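Local coordinates for C3-degrading proteinase (CppA protein) (Streptococcus pneumoniae, PDB 3E0R), which is thought to be a proteinase that degrades complement component C3, and is built of two halves related to the glyoxalase clan, at residues Leu196-Leu206 and Asn236-Val244; Met34-Leu44 and Gly47-Glu58. All blocks are in the same frame, centred on the assembly; numbering follows the deposited sequence.

How the contacts relate
From the N terminus, strand 9-18 leads through helix 21-31 into contact 2, where strands 35-39, 43-47 and 53-59 follow one another as antiparallel neighbours with short connections. Contact 1 opens only much later: strand 196-203 is joined to 238-243, at the C terminus, by a loop carrying helix 208-214 and strands 220-221 and 228-232. The two contacts therefore run in series, neither nesting nor crossing. The order of elements around each is consistent with the βαβββ units of the glyoxalase clan, and both lie in one mixed sheet. Strand 9-18 lies between them, parallel to 53-59 and antiparallel to 196-203. The contact centres are 16 Å apart, their nearest atoms about 4 Å.

Contact 1. Residues Leu196-Leu206 and Asn236-Val244; sequences LSMLKFLVNEL and NVELWFEEV
The E243 carboxylate accepts the backbone N-H of L206 on the anti lone pair of OE2, in a nearly straight 2.9 Å bond that ties the loop after strand 196-203 to strand 238-243. The strands run parallel, and their backbone hydrogen bonds alternate in direction, among them W240 N to L199 O at 2.9 Å. On the face carrying M198, K200, W240 and E242, the bent K200 chain carries NZ over the indole, 3.0 Å from the centroid of the W240 five-membered ring and 9° off its normal, a cation-pi contact. W240 NE1 donates within its ring plane to E242 OE2 at 3.0 Å, which fixes the turn of the indole; F228 of strand 228-232 also stacks on it. The M198 methyl CE lies 3.8 Å from W240 CB. The other face is apolar: the F201 and F241 rings form an offset stack, centroids 4.8 Å apart and planes at 14°, while L239 CD2 meets the edge of F201 at CE2, 3.8 Å away. Strands 196-203 and 238-243, the first and last of what is probably a βαβββ unit, thus pair with unlike faces, one wholly apolar, the other setting lysine and glutamate around an indole that the carboxylate probably makes more electron-rich.

Contact 2. Residues Met34-Leu44 and Gly47-Glu58; sequences MKALLEESAFL and GDQTGLEKLVLE
D48, whose backbone O lies 3.2 Å from K35 CD across the contact, has its carboxylate oxygen OD1 gripped twice by T50: by OG1 on the syn lone pair and by the backbone N, from above the carboxylate plane, at 2.9 Å. The second bond makes an Asx turn within the type I turn D48-G51, which links strands 43-47 and 53-59, a β hairpin within what is probably an N-terminal βαβββ unit. K54 NZ adds a salt bridge to D48 OD2 at 2.8 Å; both of these atoms also bond to the backbone of F151, so the turn is anchored to a distant part of the chain. Across the strands, K35 and G47 form a hydrogen-bonded pair, as do L44 and L57. With CG anti to its carbonyl carbon (chi1 -53°), L37 lays CD1 against the backbone, 3.3 Å from E53 CA, in room left by G47, which has no side chain. L44 and L57 lie side by side on the face packed by helix 21-31, their CD2 and CD1 4.2 Å apart, and M34 SE meets L55 CD2 nearby. On the opposite face V56 CG1 sits over the F43 ring, 3.9 Å from F43 CG, while E58 OE1 comes to the ring edge at F43 CD2, 3.7 Å away, its carboxylate turned only 9° from the ring plane.

Contact 1. Residues Leu196-Leu206 and Asn236-Val244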
loop_
_atom_site.group_PDB
_atom_site.type_symbol
_atom_site.label_atom_id
_atom_site.label_comp_id
_atom_site.label_asym_id
_atom_site.label_seq_id
_atom_site.Cartn_x
_atom_site.Cartn_y
_atom_site.Cartn_z
ATOM N N LEU A 196 -7.715 -1.759 -2.427
ATOM C CA LEU A 196 -7.088 -0.507 -2.822
ATOM C C LEU A 196 -8.100 0.434 -3.553
ATOM O O LEU A 196 -8.662 0.059 -4.597
ATOM C CB LEU A 196 -5.863 -0.801 -3.746
ATOM C CG LEU A 196 -5.138 0.418 -4.365
ATOM C CD1 LEU A 196 -4.228 1.181 -3.314
ATOM C CD2 LEU A 196 -4.374 -0.023 -5.606
ATOM N N SER A 197 -8.308 1.630 -2.999
ATOM C CA SER A 197 -9.319 2.538 -3.488
ATOM C C SER A 197 -8.768 3.850 -4.002
ATOM O O SER A 197 -9.408 4.498 -4.817
ATOM C CB SER A 197 -10.320 2.840 -2.408
ATOM O OG SER A 197 -9.722 3.495 -1.307
HETATM N N MSE A 198 -7.582 4.226 -3.524
HETATM C CA MSE A 198 -6.897 5.398 -4.006
HETATM C C MSE A 198 -5.386 5.255 -3.999
HETATM O O MSE A 198 -4.808 4.657 -3.133
HETATM C CB MSE A 198 -7.313 6.574 -3.148
HETATM C CG MSE A 198 -6.649 7.888 -3.511
HETATM SE SE MSE A 198 -7.571 9.314 -2.577
HETATM C CE MSE A 198 -6.032 10.079 -1.665
ATOM N N LEU A 199 -4.750 5.851 -4.987
ATOM C CA LEU A 199 -3.304 6.126 -4.971
ATOM C C LEU A 199 -3.142 7.648 -4.893
ATOM O O LEU A 199 -3.754 8.361 -5.673
ATOM C CB LEU A 199 -2.670 5.563 -6.238
ATOM C CG LEU A 199 -2.725 4.029 -6.293
ATOM C CD1 LEU A 199 -2.631 3.439 -7.684
ATOM C CD2 LEU A 199 -1.609 3.480 -5.422
ATOM N N LYS A 200 -2.388 8.150 -3.923
ATOM C CA LYS A 200 -2.070 9.566 -3.880
ATOM C C LYS A 200 -0.647 9.822 -4.352
ATOM O O LYS A 200 0.277 9.165 -3.909
ATOM C CB LYS A 200 -2.238 10.106 -2.477
ATOM C CG LYS A 200 -2.080 11.588 -2.414
ATOM C CD LYS A 200 -1.732 12.125 -1.104
ATOM C CE LYS A 200 -2.941 12.501 -0.330
ATOM N NZ LYS A 200 -4.174 12.346 -1.116
ATOM N N PHE A 201 -0.480 10.765 -5.274
ATOM C CA PHE A 201 0.814 11.116 -5.812
ATOM C C PHE A 201 1.221 12.488 -5.294
ATOM O O PHE A 201 0.560 13.498 -5.575
ATOM C CB PHE A 201 0.774 11.110 -7.345
ATOM C CG PHE A 201 0.273 9.828 -7.910
ATOM C CD1 PHE A 201 1.143 8.895 -8.417
ATOM C CD2 PHE A 201 -1.082 9.560 -7.951
ATOM C CE1 PHE A 201 0.673 7.705 -8.917
ATOM C CE2 PHE A 201 -1.550 8.412 -8.461
ATOM C CZ PHE A 201 -0.660 7.451 -8.922
ATOM N N LEU A 202 2.280 12.509 -4.502
ATOM C CA LEU A 202 2.903 13.748 -4.109
ATOM C C LEU A 202 3.966 14.107 -5.158
ATOM O O LEU A 202 4.816 13.279 -5.505
ATOM C CB LEU A 202 3.498 13.630 -2.716
ATOM C CG LEU A 202 2.572 13.309 -1.544
ATOM C CD1 LEU A 202 3.348 13.504 -0.238
ATOM C CD2 LEU A 202 1.336 14.183 -1.516
ATOM N N VAL A 203 3.903 15.334 -5.656
ATOM C CA VAL A 203 4.642 15.792 -6.849
ATOM C C VAL A 203 5.401 17.053 -6.495
ATOM O O VAL A 203 5.004 17.757 -5.564
ATOM C CB VAL A 203 3.713 16.080 -8.108
ATOM C CG1 VAL A 203 3.077 14.811 -8.622
ATOM C CG2 VAL A 203 2.622 17.109 -7.794
ATOM N N ASN A 204 6.519 17.268 -7.195
ATOM C CA ASN A 204 7.379 18.451 -7.068
ATOM C C ASN A 204 6.608 19.794 -7.229
ATOM O O ASN A 204 6.650 20.669 -6.358
ATOM C CB ASN A 204 8.543 18.375 -8.113
ATOM C CG ASN A 204 8.008 18.358 -9.587
ATOM O OD1 ASN A 204 6.882 17.848 -9.833
ATOM N ND2 ASN A 204 8.757 18.982 -10.542
ATOM N N GLU A 205 5.916 19.926 -8.360
ATOM C CA GLU A 205 5.048 21.056 -8.655
ATOM C C GLU A 205 3.817 20.454 -9.293
ATOM O O GLU A 205 3.928 19.538 -10.099
ATOM C CB GLU A 205 5.723 22.042 -9.620
ATOM C CG GLU A 205 4.958 23.374 -9.729
ATOM C CD GLU A 205 5.284 24.172 -11.002
ATOM O OE1 GLU A 205 6.496 24.233 -11.368
ATOM O OE2 GLU A 205 4.325 24.754 -11.611
ATOM N N LEU A 206 2.641 20.950 -8.924
ATOM C CA LEU A 206 1.402 20.447 -9.496
ATOM C C LEU A 206 1.042 21.191 -10.822
ATOM O O LEU A 206 0.968 22.403 -10.841
ATOM C CB LEU A 206 0.294 20.555 -8.451
ATOM C CG LEU A 206 -1.102 20.097 -8.887
ATOM C CD1 LEU A 206 -1.068 18.621 -9.095
ATOM C CD2 LEU A 206 -2.171 20.538 -7.881
ATOM N N ASN A 236 -11.045 1.987 -11.820
ATOM C CA ASN A 236 -11.784 2.702 -10.779
ATOM C C ASN A 236 -11.085 3.003 -9.422
ATOM O O ASN A 236 -11.717 3.479 -8.501
ATOM C CB ASN A 236 -13.201 2.118 -10.613
ATOM C CG ASN A 236 -14.054 2.374 -11.838
ATOM O OD1 ASN A 236 -14.043 3.484 -12.366
ATOM N ND2 ASN A 236 -14.686 1.333 -12.370
ATOM N N VAL A 237 -9.777 2.799 -9.351
ATOM C CA VAL A 237 -8.922 3.398 -8.316
ATOM C C VAL A 237 -8.762 4.927 -8.602
ATOM O O VAL A 237 -8.357 5.378 -9.692
ATOM C CB VAL A 237 -7.556 2.660 -8.230
ATOM C CG1 VAL A 237 -6.593 3.282 -7.195
ATOM C CG2 VAL A 237 -7.779 1.118 -7.923
ATOM N N GLU A 238 -9.125 5.713 -7.621
ATOM C CA GLU A 238 -8.874 7.122 -7.617
ATOM C C GLU A 238 -7.403 7.496 -7.604
ATOM O O GLU A 238 -6.599 6.881 -6.911
ATOM C CB GLU A 238 -9.582 7.740 -6.402
ATOM C CG GLU A 238 -11.104 7.702 -6.586
ATOM C CD GLU A 238 -11.827 8.386 -5.461
ATOM O OE1 GLU A 238 -11.117 8.739 -4.490
ATOM O OE2 GLU A 238 -13.081 8.559 -5.547
ATOM N N LEU A 239 -7.057 8.532 -8.364
ATOM C CA LEU A 239 -5.651 8.974 -8.539
ATOM C C LEU A 239 -5.595 10.416 -8.144
ATOM O O LEU A 239 -6.088 11.265 -8.865
ATOM C CB LEU A 239 -5.185 8.783 -9.989
ATOM C CG LEU A 239 -5.333 7.361 -10.561
ATOM C CD1 LEU A 239 -5.113 7.401 -12.057
ATOM C CD2 LEU A 239 -4.453 6.301 -9.817
ATOM N N TRP A 240 -5.016 10.684 -6.977
ATOM C CA TRP A 240 -4.988 12.023 -6.410
ATOM C C TRP A 240 -3.565 12.568 -6.545
ATOM O O TRP A 240 -2.585 11.922 -6.136
ATOM C CB TRP A 240 -5.465 11.929 -4.971
ATOM C CG TRP A 240 -5.426 13.178 -4.044
ATOM C CD1 TRP A 240 -4.324 13.959 -3.734
ATOM C CD2 TRP A 240 -6.506 13.664 -3.209
ATOM N NE1 TRP A 240 -4.659 14.884 -2.762
ATOM C CE2 TRP A 240 -5.986 14.733 -2.433
ATOM C CE3 TRP A 240 -7.841 13.258 -3.010
ATOM C CZ2 TRP A 240 -6.765 15.441 -1.493
ATOM C CZ3 TRP A 240 -8.644 13.967 -2.092
ATOM C CH2 TRP A 240 -8.092 15.065 -1.343
ATOM N N PHE A 241 -3.465 13.778 -7.113
ATOM C CA PHE A 241 -2.188 14.488 -7.236
ATOM C C PHE A 241 -2.200 15.821 -6.463
ATOM O O PHE A 241 -3.142 16.619 -6.597
ATOM C CB PHE A 241 -1.876 14.790 -8.718
ATOM C CG PHE A 241 -1.936 13.600 -9.629
ATOM C CD1 PHE A 241 -0.797 13.025 -10.106
ATOM C CD2 PHE A 241 -3.139 13.097 -10.063
ATOM C CE1 PHE A 241 -0.857 11.930 -10.957
ATOM C CE2 PHE A 241 -3.207 12.000 -10.930
ATOM C CZ PHE A 241 -2.080 11.418 -11.355
ATOM N N GLU A 242 -1.149 16.052 -5.666
ATOM C CA GLU A 242 -0.935 17.308 -4.981
ATOM C C GLU A 242 0.581 17.572 -4.776
ATOM O O GLU A 242 1.398 16.671 -4.916
ATOM C CB GLU A 242 -1.720 17.368 -3.665
ATOM C CG GLU A 242 -1.363 16.363 -2.607
ATOM C CD GLU A 242 -2.067 16.635 -1.235
ATOM O OE1 GLU A 242 -1.397 16.415 -0.173
ATOM O OE2 GLU A 242 -3.274 17.040 -1.209
ATOM N N GLU A 243 0.946 18.817 -4.515
ATOM C CA GLU A 243 2.309 19.107 -4.085
ATOM C C GLU A 243 2.652 18.590 -2.707
ATOM O O GLU A 243 1.823 18.544 -1.808
ATOM C CB GLU A 243 2.645 20.609 -4.131
ATOM C CG GLU A 243 3.209 21.051 -5.449
ATOM C CD GLU A 243 3.076 22.540 -5.655
ATOM O OE1 GLU A 243 3.354 23.275 -4.671
ATOM O OE2 GLU A 243 2.699 22.975 -6.785
ATOM N N VAL A 244 3.935 18.244 -2.587
ATOM C CA VAL A 244 4.575 17.791 -1.347
ATOM C C VAL A 244 4.981 18.921 -0.419
ATOM O O VAL A 244 4.163 19.780 -0.034
ATOM C CB VAL A 244 5.869 17.080 -1.682
ATOM C CG1 VAL A 244 6.903 18.099 -2.342
ATOM C CG2 VAL A 244 6.420 16.494 -0.438
#

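Contact 2. Residues Met34-Leu44 and Gly47-Glu58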
loop_
_atom_site.group_PDB
_atom_site.type_symbol
_atom_site.label_atom_id
_atom_site.label_comp_id
_atom_site.label_asym_id
_atom_site.label_seq_id
_atom_site.Cartn_x
_atom_site.Cartn_y
_atom_site.Cartn_z
HETATM N N MSE A 34 4.230 -0.108 12.401
HETATM C CA MSE A 34 3.950 1.251 11.873
HETATM C C MSE A 34 3.431 2.249 12.936
HETATM O O MSE A 34 2.848 1.892 13.939
HETATM C CB MSE A 34 2.939 1.185 10.716
HETATM C CG MSE A 34 3.358 0.210 9.602
HETATM SE SE MSE A 34 2.281 0.391 7.997
HETATM C CE MSE A 34 3.035 -1.064 6.871
ATOM N N LYS A 35 3.626 3.517 12.646
ATOM C CA LYS A 35 3.252 4.630 13.461
ATOM C C LYS A 35 1.981 5.359 12.931
ATOM O O LYS A 35 1.854 5.639 11.747
ATOM C CB LYS A 35 4.440 5.589 13.448
ATOM C CG LYS A 35 4.346 6.748 14.413
ATOM C CD LYS A 35 5.587 7.651 14.314
ATOM C CE LYS A 35 5.516 8.888 15.268
ATOM N NZ LYS A 35 5.187 8.532 16.672
ATOM N N ALA A 36 1.058 5.686 13.838
ATOM C CA ALA A 36 -0.153 6.415 13.514
ATOM C C ALA A 36 0.279 7.835 13.484
ATOM O O ALA A 36 0.839 8.329 14.481
ATOM C CB ALA A 36 -1.233 6.219 14.617
ATOM N N LEU A 37 0.040 8.500 12.372
ATOM C CA LEU A 37 0.494 9.844 12.220
ATOM C C LEU A 37 -0.624 10.825 12.539
ATOM O O LEU A 37 -0.447 11.811 13.217
ATOM C CB LEU A 37 0.984 10.017 10.793
ATOM C CG LEU A 37 2.016 9.007 10.303
ATOM C CD1 LEU A 37 2.271 9.304 8.894
ATOM C CD2 LEU A 37 3.284 9.067 11.126
ATOM N N LEU A 38 -1.787 10.516 12.028
ATOM C CA LEU A 38 -2.928 11.394 12.049
ATOM C C LEU A 38 -3.995 10.413 12.412
ATOM O O LEU A 38 -3.991 9.250 11.936
ATOM C CB LEU A 38 -3.211 11.944 10.648
ATOM C CG LEU A 38 -3.677 13.365 10.429
ATOM C CD1 LEU A 38 -2.738 14.348 11.177
ATOM C CD2 LEU A 38 -3.779 13.628 8.884
ATOM N N GLU A 39 -4.885 10.854 13.285
ATOM C CA GLU A 39 -5.991 10.028 13.675
ATOM C C GLU A 39 -7.248 10.813 13.459
ATOM O O GLU A 39 -7.790 11.442 14.373
ATOM C CB GLU A 39 -5.815 9.534 15.107
ATOM C CG GLU A 39 -5.250 8.109 15.162
ATOM C CD GLU A 39 -6.333 7.067 14.919
ATOM O OE1 GLU A 39 -7.060 7.210 13.908
ATOM O OE2 GLU A 39 -6.476 6.131 15.745
ATOM N N GLU A 40 -7.669 10.810 12.202
ATOM C CA GLU A 40 -8.967 11.323 11.846
ATOM C C GLU A 40 -9.988 10.201 12.038
ATOM O O GLU A 40 -9.620 9.062 12.290
ATOM C CB GLU A 40 -8.960 11.893 10.415
ATOM C CG GLU A 40 -9.115 13.406 10.395
ATOM C CD GLU A 40 -10.447 13.841 10.990
ATOM O OE1 GLU A 40 -10.466 14.291 12.155
ATOM O OE2 GLU A 40 -11.482 13.697 10.305
ATOM N N SER A 41 -11.265 10.534 11.951
ATOM C CA SER A 41 -12.340 9.548 12.109
ATOM C C SER A 41 -12.595 8.723 10.844
ATOM O O SER A 41 -12.981 7.558 10.927
ATOM C CB SER A 41 -13.643 10.242 12.492
ATOM O OG SER A 41 -13.487 11.034 13.659
ATOM N N ALA A 42 -12.428 9.347 9.682
ATOM C CA ALA A 42 -12.564 8.659 8.402
ATOM C C ALA A 42 -11.382 7.713 8.191
ATOM O O ALA A 42 -11.536 6.622 7.642
ATOM C CB ALA A 42 -12.658 9.687 7.255
ATOM N N PHE A 43 -10.199 8.128 8.643
ATOM C CA PHE A 43 -8.994 7.382 8.332
ATOM C C PHE A 43 -7.778 7.491 9.284
ATOM O O PHE A 43 -7.536 8.453 10.029
ATOM C CB PHE A 43 -8.558 7.631 6.860
ATOM C CG PHE A 43 -8.085 9.040 6.553
ATOM C CD1 PHE A 43 -6.993 9.620 7.241
ATOM C CD2 PHE A 43 -8.669 9.761 5.516
ATOM C CE1 PHE A 43 -6.536 10.903 6.939
ATOM C CE2 PHE A 43 -8.201 11.068 5.193
ATOM C CZ PHE A 43 -7.137 11.630 5.903
ATOM N N LEU A 44 -7.006 6.434 9.175
ATOM C CA LEU A 44 -5.769 6.277 9.825
ATOM C C LEU A 44 -4.616 6.526 8.802
ATOM O O LEU A 44 -4.494 5.888 7.712
ATOM C CB LEU A 44 -5.779 4.877 10.433
ATOM C CG LEU A 44 -4.530 4.388 11.157
ATOM C CD1 LEU A 44 -4.157 5.268 12.354
ATOM C CD2 LEU A 44 -4.752 2.924 11.531
ATOM N N GLY A 47 2.662 5.641 8.869
ATOM C CA GLY A 47 4.008 5.925 8.399
ATOM C C GLY A 47 5.019 5.333 9.369
ATOM O O GLY A 47 4.744 4.346 9.964
ATOM N N ASP A 48 6.179 5.963 9.501
ATOM C CA ASP A 48 7.287 5.459 10.338
ATOM C C ASP A 48 7.814 6.607 11.191
ATOM O O ASP A 48 7.075 7.571 11.479
ATOM C CB ASP A 48 8.380 4.754 9.464
ATOM C CG ASP A 48 8.983 5.676 8.376
ATOM O OD1 ASP A 48 8.935 6.901 8.558
ATOM O OD2 ASP A 48 9.483 5.174 7.341
ATOM N N GLN A 49 9.061 6.534 11.626
ATOM C CA GLN A 49 9.571 7.544 12.530
ATOM C C GLN A 49 10.061 8.730 11.803
ATOM O O GLN A 49 10.442 9.669 12.435
ATOM C CB GLN A 49 10.741 7.088 13.357
ATOM C CG GLN A 49 10.780 5.662 13.645
ATOM C CD GLN A 49 10.292 5.323 15.024
ATOM O OE1 GLN A 49 9.262 5.893 15.495
ATOM N NE2 GLN A 49 10.990 4.350 15.678
ATOM N N THR A 50 10.075 8.707 10.484
ATOM C CA THR A 50 10.309 9.943 9.697
ATOM C C THR A 50 9.135 10.915 9.849
ATOM O O THR A 50 9.264 12.140 9.681
ATOM C CB THR A 50 10.540 9.622 8.228
ATOM O OG1 THR A 50 9.299 9.212 7.631
ATOM C CG2 THR A 50 11.622 8.543 8.089
ATOM N N GLY A 51 7.985 10.350 10.189
ATOM C CA GLY A 51 6.815 11.140 10.459
ATOM C C GLY A 51 6.059 11.393 9.194
ATOM O O GLY A 51 5.121 12.167 9.202
ATOM N N LEU A 52 6.475 10.735 8.105
ATOM C CA LEU A 52 5.879 10.902 6.780
ATOM C C LEU A 52 4.875 9.817 6.542
ATOM O O LEU A 52 5.133 8.676 6.859
ATOM C CB LEU A 52 6.935 10.833 5.675
ATOM C CG LEU A 52 8.030 11.897 5.636
ATOM C CD1 LEU A 52 9.120 11.443 4.648
ATOM C CD2 LEU A 52 7.516 13.316 5.289
ATOM N N GLU A 53 3.723 10.201 5.983
ATOM C CA GLU A 53 2.672 9.309 5.636
ATOM C C GLU A 53 3.112 8.418 4.474
ATOM O O GLU A 53 3.553 8.910 3.445
ATOM C CB GLU A 53 1.406 10.123 5.256
ATOM C CG GLU A 53 0.192 9.310 4.851
ATOM C CD GLU A 53 -1.050 10.163 4.484
ATOM O OE1 GLU A 53 -1.924 10.281 5.359
ATOM O OE2 GLU A 53 -1.214 10.684 3.334
ATOM N N LYS A 54 2.912 7.111 4.627
ATOM C CA LYS A 54 3.234 6.118 3.605
ATOM C C LYS A 54 2.074 5.171 3.222
ATOM O O LYS A 54 2.096 4.583 2.173
ATOM C CB LYS A 54 4.514 5.362 4.047
ATOM C CG LYS A 54 5.615 6.372 4.399
ATOM C CD LYS A 54 6.968 5.871 4.318
ATOM C CE LYS A 54 8.008 7.012 4.553
ATOM N NZ LYS A 54 9.351 6.465 4.896
ATOM N N LEU A 55 1.082 5.041 4.094
ATOM C CA LEU A 55 -0.078 4.181 3.894
ATOM C C LEU A 55 -1.255 4.829 4.589
ATOM O O LEU A 55 -1.095 5.464 5.631
ATOM C CB LEU A 55 0.172 2.784 4.471
ATOM C CG LEU A 55 -1.002 1.782 4.333
ATOM C CD1 LEU A 55 -1.402 1.490 2.894
ATOM C CD2 LEU A 55 -0.650 0.518 5.067
ATOM N N VAL A 56 -2.432 4.725 3.990
ATOM C CA VAL A 56 -3.656 5.273 4.582
ATOM C C VAL A 56 -4.674 4.142 4.580
ATOM O O VAL A 56 -4.847 3.498 3.565
ATOM C CB VAL A 56 -4.186 6.542 3.797
ATOM C CG1 VAL A 56 -5.556 7.001 4.325
ATOM C CG2 VAL A 56 -3.179 7.688 3.869
ATOM N N LEU A 57 -5.278 3.860 5.749
ATOM C CA LEU A 57 -6.467 2.991 5.834
ATOM C C LEU A 57 -7.722 3.801 5.898
ATOM O O LEU A 57 -7.806 4.783 6.637
ATOM C CB LEU A 57 -6.450 2.100 7.061
ATOM C CG LEU A 57 -5.247 1.180 7.205
ATOM C CD1 LEU A 57 -5.543 0.331 8.386
ATOM C CD2 LEU A 57 -4.906 0.363 5.900
ATOM N N GLU A 58 -8.722 3.359 5.164
ATOM C CA GLU A 58 -9.979 4.069 5.088
ATOM C C GLU A 58 -11.162 3.177 5.442
ATOM O O GLU A 58 -11.400 2.153 4.798
ATOM C CB GLU A 58 -10.134 4.565 3.668
ATOM C CG GLU A 58 -11.391 5.238 3.424
ATOM C CD GLU A 58 -11.173 6.540 2.716
ATOM O OE1 GLU A 58 -10.360 7.378 3.215
ATOM O OE2 GLU A 58 -11.828 6.726 1.669
#